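Acetyl-CoA acetyltransferase (Bacillus anthracis, PDB 3SS6) probably catalyses the condensation of two acetyl-CoA molecules to acetoacetyl-CoA and the reverse thiolytic cleavage, as a thiolase-family acetyltransferase. Local coordinates at residues Ala12-Ile17 and Asp199-Ile204; Ala256-Met261 and Arg358-Leu363; His58-Thr63 and Gly117-Ser122. All coordinates share one frame; numbering follows the deposited sequence.

Contact 1 of 3, residues Ala12-Ile17 and Asp199-Ile204; sequences AVRSPI and DQIVPI
R14 and Q200 reach each other because both turn CG between their own backbone N and carbonyl carbon (chi1 63° and 75°) and then run out extended. The site belongs to the N-terminal half of the thiolase fold. Here the loop between helix 174-194 and strand 204-207 pairs with strand 7-19 through a single beta bridge, R14 with I201. Two backbone bonds make it: R14 N to Q200 O at 2.9 Å and V202 N to R14 O at 2.8 Å.

R14 NE gives its N-H to Q200 OE1, 2.9 Å away and near the guanidinium plane. The amide stands almost upright to that plane, at 87°. I201 covers one guanidinium face, with CG1 over its centre. D218 forms a salt bridge with NH1 and S362 bonds to Q200 OE1, so both ends of the pair are also held from outside the bridge. Beside the bridge, V13 CB meets V202 CG2 at 3.7 Å, and V13 also rests on helix 29-43. P16 sets CG against I201 CG2, also at 3.7 Å. A water donates to Q200 OE1 at 2.8 Å and accepts a weak bond from R14 NH2.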
# COMPACT_ATOMS: atom_id res chain seq x y z
N ALA A 12 -13.20 -38.04 -9.98
CA ALA A 12 -12.11 -37.48 -9.19
C ALA A 12 -11.10 -36.89 -10.16
O ALA A 12 -10.41 -37.63 -10.87
CB ALA A 12 -11.47 -38.56 -8.34
N VAL A 13 -11.03 -35.56 -10.21
CA VAL A 13 -10.19 -34.89 -11.20
C VAL A 13 -9.44 -33.72 -10.57
O VAL A 13 -9.80 -33.26 -9.49
CB VAL A 13 -11.01 -34.38 -12.40
CG1 VAL A 13 -11.51 -35.56 -13.23
CG2 VAL A 13 -12.17 -33.49 -11.93
N ARG A 14 -8.40 -33.24 -11.25
CA ARG A 14 -7.63 -32.12 -10.72
C ARG A 14 -7.01 -31.32 -11.83
O ARG A 14 -6.84 -31.82 -12.93
CB ARG A 14 -6.52 -32.65 -9.81
CG ARG A 14 -5.48 -33.53 -10.54
CD ARG A 14 -4.34 -33.90 -9.57
NE ARG A 14 -3.22 -34.68 -10.13
CZ ARG A 14 -2.14 -34.14 -10.70
NH1 ARG A 14 -2.04 -32.82 -10.88
NH2 ARG A 14 -1.15 -34.94 -11.11
N SER A 15 -6.67 -30.07 -11.56
CA SER A 15 -5.83 -29.33 -12.50
C SER A 15 -4.43 -29.91 -12.41
O SER A 15 -4.11 -30.61 -11.44
CB SER A 15 -5.80 -27.84 -12.12
OG SER A 15 -5.06 -27.65 -10.91
N PRO A 16 -3.57 -29.61 -13.40
CA PRO A 16 -2.15 -29.84 -13.12
C PRO A 16 -1.75 -28.85 -12.03
O PRO A 16 -2.45 -27.86 -11.81
CB PRO A 16 -1.45 -29.49 -14.45
CG PRO A 16 -2.55 -29.22 -15.46
CD PRO A 16 -3.77 -28.84 -14.64
N ILE A 17 -0.63 -29.12 -11.37
CA ILE A 17 -0.17 -28.24 -10.29
C ILE A 17 0.88 -27.28 -10.84
O ILE A 17 1.92 -27.71 -11.35
CB ILE A 17 0.39 -29.05 -9.10
CG1 ILE A 17 -0.72 -29.94 -8.52
CG2 ILE A 17 0.94 -28.10 -8.03
CD1 ILE A 17 -0.21 -31.02 -7.58
N ASP A 199 -5.56 -39.36 -17.18
CA ASP A 199 -7.01 -39.42 -16.99
C ASP A 199 -7.51 -38.41 -15.95
O ASP A 199 -8.58 -37.81 -16.11
CB ASP A 199 -7.44 -40.82 -16.54
CG ASP A 199 -7.30 -41.86 -17.63
OD1 ASP A 199 -7.44 -41.51 -18.82
OD2 ASP A 199 -7.04 -43.04 -17.29
N GLN A 200 -6.75 -38.24 -14.88
CA GLN A 200 -7.22 -37.42 -13.77
C GLN A 200 -7.04 -35.92 -13.98
O GLN A 200 -7.68 -35.13 -13.30
CB GLN A 200 -6.54 -37.84 -12.46
CG GLN A 200 -5.08 -37.38 -12.34
CD GLN A 200 -4.34 -38.10 -11.23
OE1 GLN A 200 -3.88 -37.48 -10.27
NE2 GLN A 200 -4.21 -39.42 -11.36
N ILE A 201 -6.17 -35.52 -14.91
CA ILE A 201 -5.84 -34.10 -15.08
C ILE A 201 -6.79 -33.41 -16.05
O ILE A 201 -7.09 -33.95 -17.13
CB ILE A 201 -4.37 -33.89 -15.52
CG1 ILE A 201 -3.43 -34.11 -14.33
CG2 ILE A 201 -4.16 -32.48 -16.08
CD1 ILE A 201 -1.94 -34.09 -14.69
N VAL A 202 -7.27 -32.25 -15.64
CA VAL A 202 -8.11 -31.38 -16.45
C VAL A 202 -7.25 -30.19 -16.88
O VAL A 202 -6.78 -29.44 -16.04
CB VAL A 202 -9.26 -30.82 -15.61
CG1 VAL A 202 -10.13 -29.88 -16.42
CG2 VAL A 202 -10.10 -31.97 -15.02
N PRO A 203 -7.03 -30.03 -18.19
CA PRO A 203 -6.19 -28.90 -18.62
C PRO A 203 -6.87 -27.57 -18.34
O PRO A 203 -8.10 -27.46 -18.44
CB PRO A 203 -6.05 -29.13 -20.13
CG PRO A 203 -7.20 -30.00 -20.50
CD PRO A 203 -7.42 -30.89 -19.31
N ILE A 204 -6.07 -26.57 -17.99
CA ILE A 204 -6.61 -25.25 -17.70
C ILE A 204 -6.20 -24.33 -18.83
O ILE A 204 -5.03 -24.31 -19.21
CB ILE A 204 -6.01 -24.70 -16.40
CG1 ILE A 204 -6.20 -25.69 -15.24
CG2 ILE A 204 -6.59 -23.30 -16.07
CD1 ILE A 204 -7.65 -25.94 -14.86
O HOH W 1 -1.40 -37.27 -9.08

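Contact 2 of 3, residues Ala256-Met261 and Arg358-Leu363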
# COMPACT_ATOMS: atom_id res chain seq x y z
N ALA A 256 -8.71 -29.35 -7.18
CA ALA A 256 -9.04 -30.78 -7.27
C ALA A 256 -10.44 -31.00 -6.73
O ALA A 256 -10.81 -30.43 -5.71
CB ALA A 256 -8.02 -31.61 -6.48
N VAL A 257 -11.21 -31.84 -7.41
CA VAL A 257 -12.65 -31.93 -7.15
C VAL A 257 -13.10 -33.39 -7.27
O VAL A 257 -12.66 -34.10 -8.17
CB VAL A 257 -13.42 -31.09 -8.22
CG1 VAL A 257 -14.90 -31.25 -8.08
CG2 VAL A 257 -13.05 -29.59 -8.09
N LEU A 258 -13.95 -33.83 -6.34
CA LEU A 258 -14.59 -35.14 -6.44
C LEU A 258 -16.09 -34.93 -6.57
O LEU A 258 -16.64 -33.95 -6.06
CB LEU A 258 -14.34 -35.97 -5.18
CG LEU A 258 -12.97 -36.61 -4.93
CD1 LEU A 258 -11.88 -35.54 -4.85
CD2 LEU A 258 -13.08 -37.38 -3.63
N VAL A 259 -16.78 -35.87 -7.23
CA VAL A 259 -18.23 -35.91 -7.17
C VAL A 259 -18.59 -37.06 -6.23
O VAL A 259 -18.14 -38.19 -6.43
CB VAL A 259 -18.89 -36.14 -8.55
CG1 VAL A 259 -20.41 -36.28 -8.40
CG2 VAL A 259 -18.53 -34.99 -9.52
N LEU A 260 -19.37 -36.75 -5.19
CA LEU A 260 -19.77 -37.75 -4.21
C LEU A 260 -21.28 -37.86 -4.21
O LEU A 260 -21.99 -36.87 -4.43
CB LEU A 260 -19.29 -37.35 -2.81
CG LEU A 260 -17.78 -37.17 -2.64
CD1 LEU A 260 -17.35 -35.69 -2.81
CD2 LEU A 260 -17.36 -37.68 -1.28
N MET A 261 -21.80 -39.06 -3.93
CA MET A 261 -23.24 -39.22 -3.80
C MET A 261 -23.54 -40.43 -2.92
O MET A 261 -22.63 -41.18 -2.56
CB MET A 261 -23.90 -39.36 -5.19
CG MET A 261 -23.49 -40.63 -5.94
SD MET A 261 -24.23 -40.71 -7.60
CE MET A 261 -23.39 -39.33 -8.38
N ARG A 358 -6.38 -33.17 -3.59
CA ARG A 358 -5.46 -33.64 -4.64
C ARG A 358 -4.91 -35.04 -4.37
O ARG A 358 -4.94 -35.91 -5.25
CB ARG A 358 -4.31 -32.62 -4.82
CG ARG A 358 -3.66 -32.62 -6.21
CD ARG A 358 -2.72 -33.84 -6.37
NE ARG A 358 -1.61 -33.79 -5.41
CZ ARG A 358 -0.77 -34.80 -5.19
NH1 ARG A 358 -0.92 -35.94 -5.86
NH2 ARG A 358 0.22 -34.67 -4.32
N ILE A 359 -4.44 -35.28 -3.15
CA ILE A 359 -3.87 -36.59 -2.84
C ILE A 359 -4.94 -37.67 -2.84
O ILE A 359 -4.64 -38.83 -3.12
CB ILE A 359 -3.04 -36.61 -1.52
CG1 ILE A 359 -3.92 -36.37 -0.28
CG2 ILE A 359 -1.89 -35.60 -1.60
CD1 ILE A 359 -3.15 -36.49 1.05
N THR A 360 -6.18 -37.28 -2.57
CA THR A 360 -7.29 -38.25 -2.61
C THR A 360 -7.60 -38.63 -4.07
O THR A 360 -7.77 -39.80 -4.39
CB THR A 360 -8.54 -37.71 -1.89
OG1 THR A 360 -8.19 -37.38 -0.53
CG2 THR A 360 -9.66 -38.76 -1.88
N VAL A 361 -7.66 -37.63 -4.94
CA VAL A 361 -7.79 -37.88 -6.38
C VAL A 361 -6.71 -38.85 -6.86
O VAL A 361 -6.99 -39.85 -7.53
CB VAL A 361 -7.70 -36.57 -7.19
CG1 VAL A 361 -7.54 -36.85 -8.69
CG2 VAL A 361 -8.91 -35.70 -6.95
N SER A 362 -5.46 -38.54 -6.53
CA SER A 362 -4.34 -39.37 -6.98
C SER A 362 -4.39 -40.80 -6.44
O SER A 362 -4.14 -41.78 -7.16
CB SER A 362 -3.03 -38.69 -6.61
OG SER A 362 -2.95 -37.41 -7.24
N LEU A 363 -4.73 -40.92 -5.16
CA LEU A 363 -4.87 -42.23 -4.54
C LEU A 363 -5.92 -43.08 -5.24
O LEU A 363 -5.69 -44.25 -5.53
CB LEU A 363 -5.23 -42.07 -3.07
CG LEU A 363 -5.42 -43.35 -2.26
CD1 LEU A 363 -4.15 -44.21 -2.23
CD2 LEU A 363 -5.81 -42.94 -0.83
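A256 and R358 mark where strand 256-261 and helix 358-363 come together, with their CA atoms 5.3 Å apart. The two short axes approach to 7.9 Å, and their N-to-C directions differ by 60°. The chains therefore diverge from this end, and the contact is confined to the start of the strand segment. No hydrogen bond crosses it.

A256 points its CB at the helix backbone. The methyl lies 3.7 Å from R358 N, and R358 CA is equally near. R358 CB touches the same methyl, although it points away from the strand overall. V361 is the main helix side chain in the contact. Its CG2 lies anti to its own carbonyl carbon, with CG1 anti to the backbone N (chi1 168°), and this CG2 branch meets L258 CD1 at 3.6 Å. The L258 and V361 branches lie alongside, running opposite ways. V361 CG2 also reaches A256 CB, at 4.2 Å.

This is helix-on-sheet packing, consistent with the buried helical layer of the thiolase fold. Strand 252-262 belongs to the N-terminal family region and helix 352-370 to the C-terminal one, so the contact joins the two halves of the chain. Helix 93-107 flanks the place, with I98 against L258 and M95 against T360.

L258 divides its two methyls between neighbouring helix residues. CD1 goes to V361, while CD2 meets T360 CG2 at 4.1 Å, the two side chains being roughly perpendicular. T360 turns its hydroxyl back to G356 O in its own helix, which leaves the methyl for L258. R358 bends at chi2 and chi3, and its NH1 donates to S362 OG at 2.9 Å.

Contact 3 of 3, residues His58-Thr63 and Gly117-Ser122; sequences HCIQRT and GVEAMS
E119 OE2 is gripped by two donors: the backbone N of I60 at 2.9 Å and a water at 2.7 Å. I60 N comes in on the syn side, 18° out of the carboxylate plane. The other oxygen, OE1, uses its syn lone pair to take the N-H of C59 at 3.0 Å. Two successive backbone amides of the loop thus share one carboxylate. The glutamate gets there by placing CG anti to its backbone N (chi1 -155°) and then bending at chi2. OE1 also takes a weak bond from G353 N.

The H58 ring lies between the loop and the strand. V118 CG1 sits over one face as a CH-pi contact, 4.3 Å from the ring centroid. The loop's own backbone, at I60 and Q61, covers the opposite face. H58 CD2 is 3.2 Å from V118 O, and E119 OE2 lies by the same edge of the ring. The ring and carboxylate planes are 38° apart. At another edge of the ring, ND1 bonds to T68. The water on OE2 also bonds H58 NE2 and accepts from A120 N.

The loop 58-63 follows strand 53-57, which neighbours strand 112-120 in the central sheet of the N-terminal half of the thiolase fold. Just past the end of strand 53-57, the E119 side chain takes over the link to the loop. Q61 NE2 closes the loop on itself by donating to H58 O. T63 bonds to E148 of a second subunit, so the same loop takes part in the subunit interface.

A buried carboxylate with two amides, a water and a further weak donor around it is probably well compensated, which is consistent with an ionised E119. No side chain of the loop donates to the carboxylate directly; H58 reaches it through the water.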
# COMPACT_ATOMS: atom_id res chain seq x y z
N HIS A 58 -10.25 -23.99 1.16
CA HIS A 58 -9.45 -22.88 0.63
C HIS A 58 -8.72 -22.14 1.75
O HIS A 58 -9.36 -21.55 2.61
CB HIS A 58 -10.39 -21.94 -0.13
CG HIS A 58 -9.70 -20.91 -0.95
ND1 HIS A 58 -10.35 -19.81 -1.47
CD2 HIS A 58 -8.41 -20.80 -1.36
CE1 HIS A 58 -9.50 -19.07 -2.15
NE2 HIS A 58 -8.31 -19.65 -2.10
N CYS A 59 -7.39 -22.20 1.77
CA CYS A 59 -6.61 -21.52 2.80
C CYS A 59 -6.52 -19.99 2.80
O CYS A 59 -6.62 -19.36 3.84
CB CYS A 59 -5.21 -22.12 2.91
SG CYS A 59 -5.24 -23.82 3.46
N ILE A 60 -6.32 -19.41 1.62
CA ILE A 60 -6.19 -17.97 1.54
C ILE A 60 -7.38 -17.43 0.76
O ILE A 60 -7.28 -17.08 -0.40
CB ILE A 60 -4.90 -17.57 0.80
CG1 ILE A 60 -3.68 -18.26 1.41
CG2 ILE A 60 -4.73 -16.08 0.80
CD1 ILE A 60 -2.38 -17.98 0.70
N GLN A 61 -8.49 -17.34 1.46
CA GLN A 61 -9.74 -16.86 0.91
C GLN A 61 -9.64 -15.38 0.57
O GLN A 61 -8.85 -14.66 1.14
CB GLN A 61 -10.91 -17.22 1.80
CG GLN A 61 -11.10 -18.72 1.84
CD GLN A 61 -12.07 -19.19 2.90
OE1 GLN A 61 -13.08 -18.56 3.14
NE2 GLN A 61 -11.76 -20.30 3.52
N ARG A 62 -10.44 -14.95 -0.39
CA ARG A 62 -10.37 -13.57 -0.85
C ARG A 62 -11.72 -12.90 -0.72
O ARG A 62 -12.74 -13.47 -1.13
CB ARG A 62 -9.95 -13.54 -2.32
CG ARG A 62 -8.53 -14.01 -2.56
CD ARG A 62 -8.28 -14.23 -4.06
NE ARG A 62 -8.48 -13.01 -4.85
CZ ARG A 62 -7.66 -12.59 -5.81
NH1 ARG A 62 -6.56 -13.29 -6.11
NH2 ARG A 62 -7.93 -11.48 -6.47
N THR A 63 -11.73 -11.69 -0.19
CA THR A 63 -12.99 -10.97 -0.05
C THR A 63 -13.59 -10.51 -1.38
O THR A 63 -14.78 -10.18 -1.45
CB THR A 63 -12.86 -9.78 0.94
OG1 THR A 63 -11.64 -9.10 0.68
CG2 THR A 63 -12.84 -10.30 2.36
N GLY A 117 -10.86 -28.89 -3.20
CA GLY A 117 -10.11 -27.76 -2.70
C GLY A 117 -9.37 -27.03 -3.80
O GLY A 117 -9.22 -27.53 -4.91
N VAL A 118 -8.94 -25.82 -3.48
CA VAL A 118 -8.24 -24.96 -4.43
C VAL A 118 -7.27 -24.06 -3.68
O VAL A 118 -7.50 -23.69 -2.53
CB VAL A 118 -9.24 -24.11 -5.26
CG1 VAL A 118 -10.09 -23.23 -4.33
CG2 VAL A 118 -8.50 -23.23 -6.30
N GLU A 119 -6.16 -23.73 -4.34
CA GLU A 119 -5.29 -22.67 -3.85
C GLU A 119 -4.63 -22.04 -5.04
O GLU A 119 -4.09 -22.74 -5.91
CB GLU A 119 -4.21 -23.20 -2.89
CG GLU A 119 -3.70 -22.11 -1.90
CD GLU A 119 -4.75 -21.80 -0.83
OE1 GLU A 119 -5.22 -22.75 -0.16
OE2 GLU A 119 -5.13 -20.63 -0.67
N ALA A 120 -4.68 -20.72 -5.08
CA ALA A 120 -3.99 -19.94 -6.09
C ALA A 120 -3.00 -19.08 -5.32
O ALA A 120 -3.28 -17.93 -4.97
CB ALA A 120 -4.97 -19.07 -6.87
N MET A 121 -1.84 -19.66 -5.02
CA MET A 121 -0.88 -18.97 -4.17
C MET A 121 -0.23 -17.82 -4.94
O MET A 121 -0.03 -16.75 -4.38
CB MET A 121 0.14 -19.95 -3.59
CG MET A 121 -0.55 -21.03 -2.76
SD MET A 121 0.51 -22.25 -1.95
CE MET A 121 1.10 -21.31 -0.53
N SER A 122 0.06 -18.04 -6.22
CA SER A 122 0.74 -17.04 -7.05
C SER A 122 -0.02 -15.72 -7.14
O SER A 122 0.60 -14.66 -7.26
CB SER A 122 0.97 -17.57 -8.47
OG SER A 122 1.80 -18.72 -8.50
O HOH W 2 -5.64 -19.19 -2.88
O HOH W 3 -5.43 -15.65 -5.24

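How the contacts relate
All three contacts reach the same mixed sheet. Strands 112-120, 252-262 and 7-19 lie side by side in it, with 252-262 in the middle. Contacts 1 and 2 have centres about 10 Å apart and touch: V13 O and V257 N form a probable backbone hydrogen bond between neighbouring strands, and R14 packs on R358. The centre of contact 3 lies about 17 Å from that of contact 1 and about 18 Å from that of contact 2. A256 O and G117 N, another probable backbone hydrogen bond between neighbouring strands, join it to contact 2. Along the chain, contact 3 is nested inside the loop closed by contact 1, and contact 2 opens later. Helix 352-370 supplies a segment to contact 2 and also touches contacts 1 and 3, so the C-terminal family region meets the N-terminal one at all three.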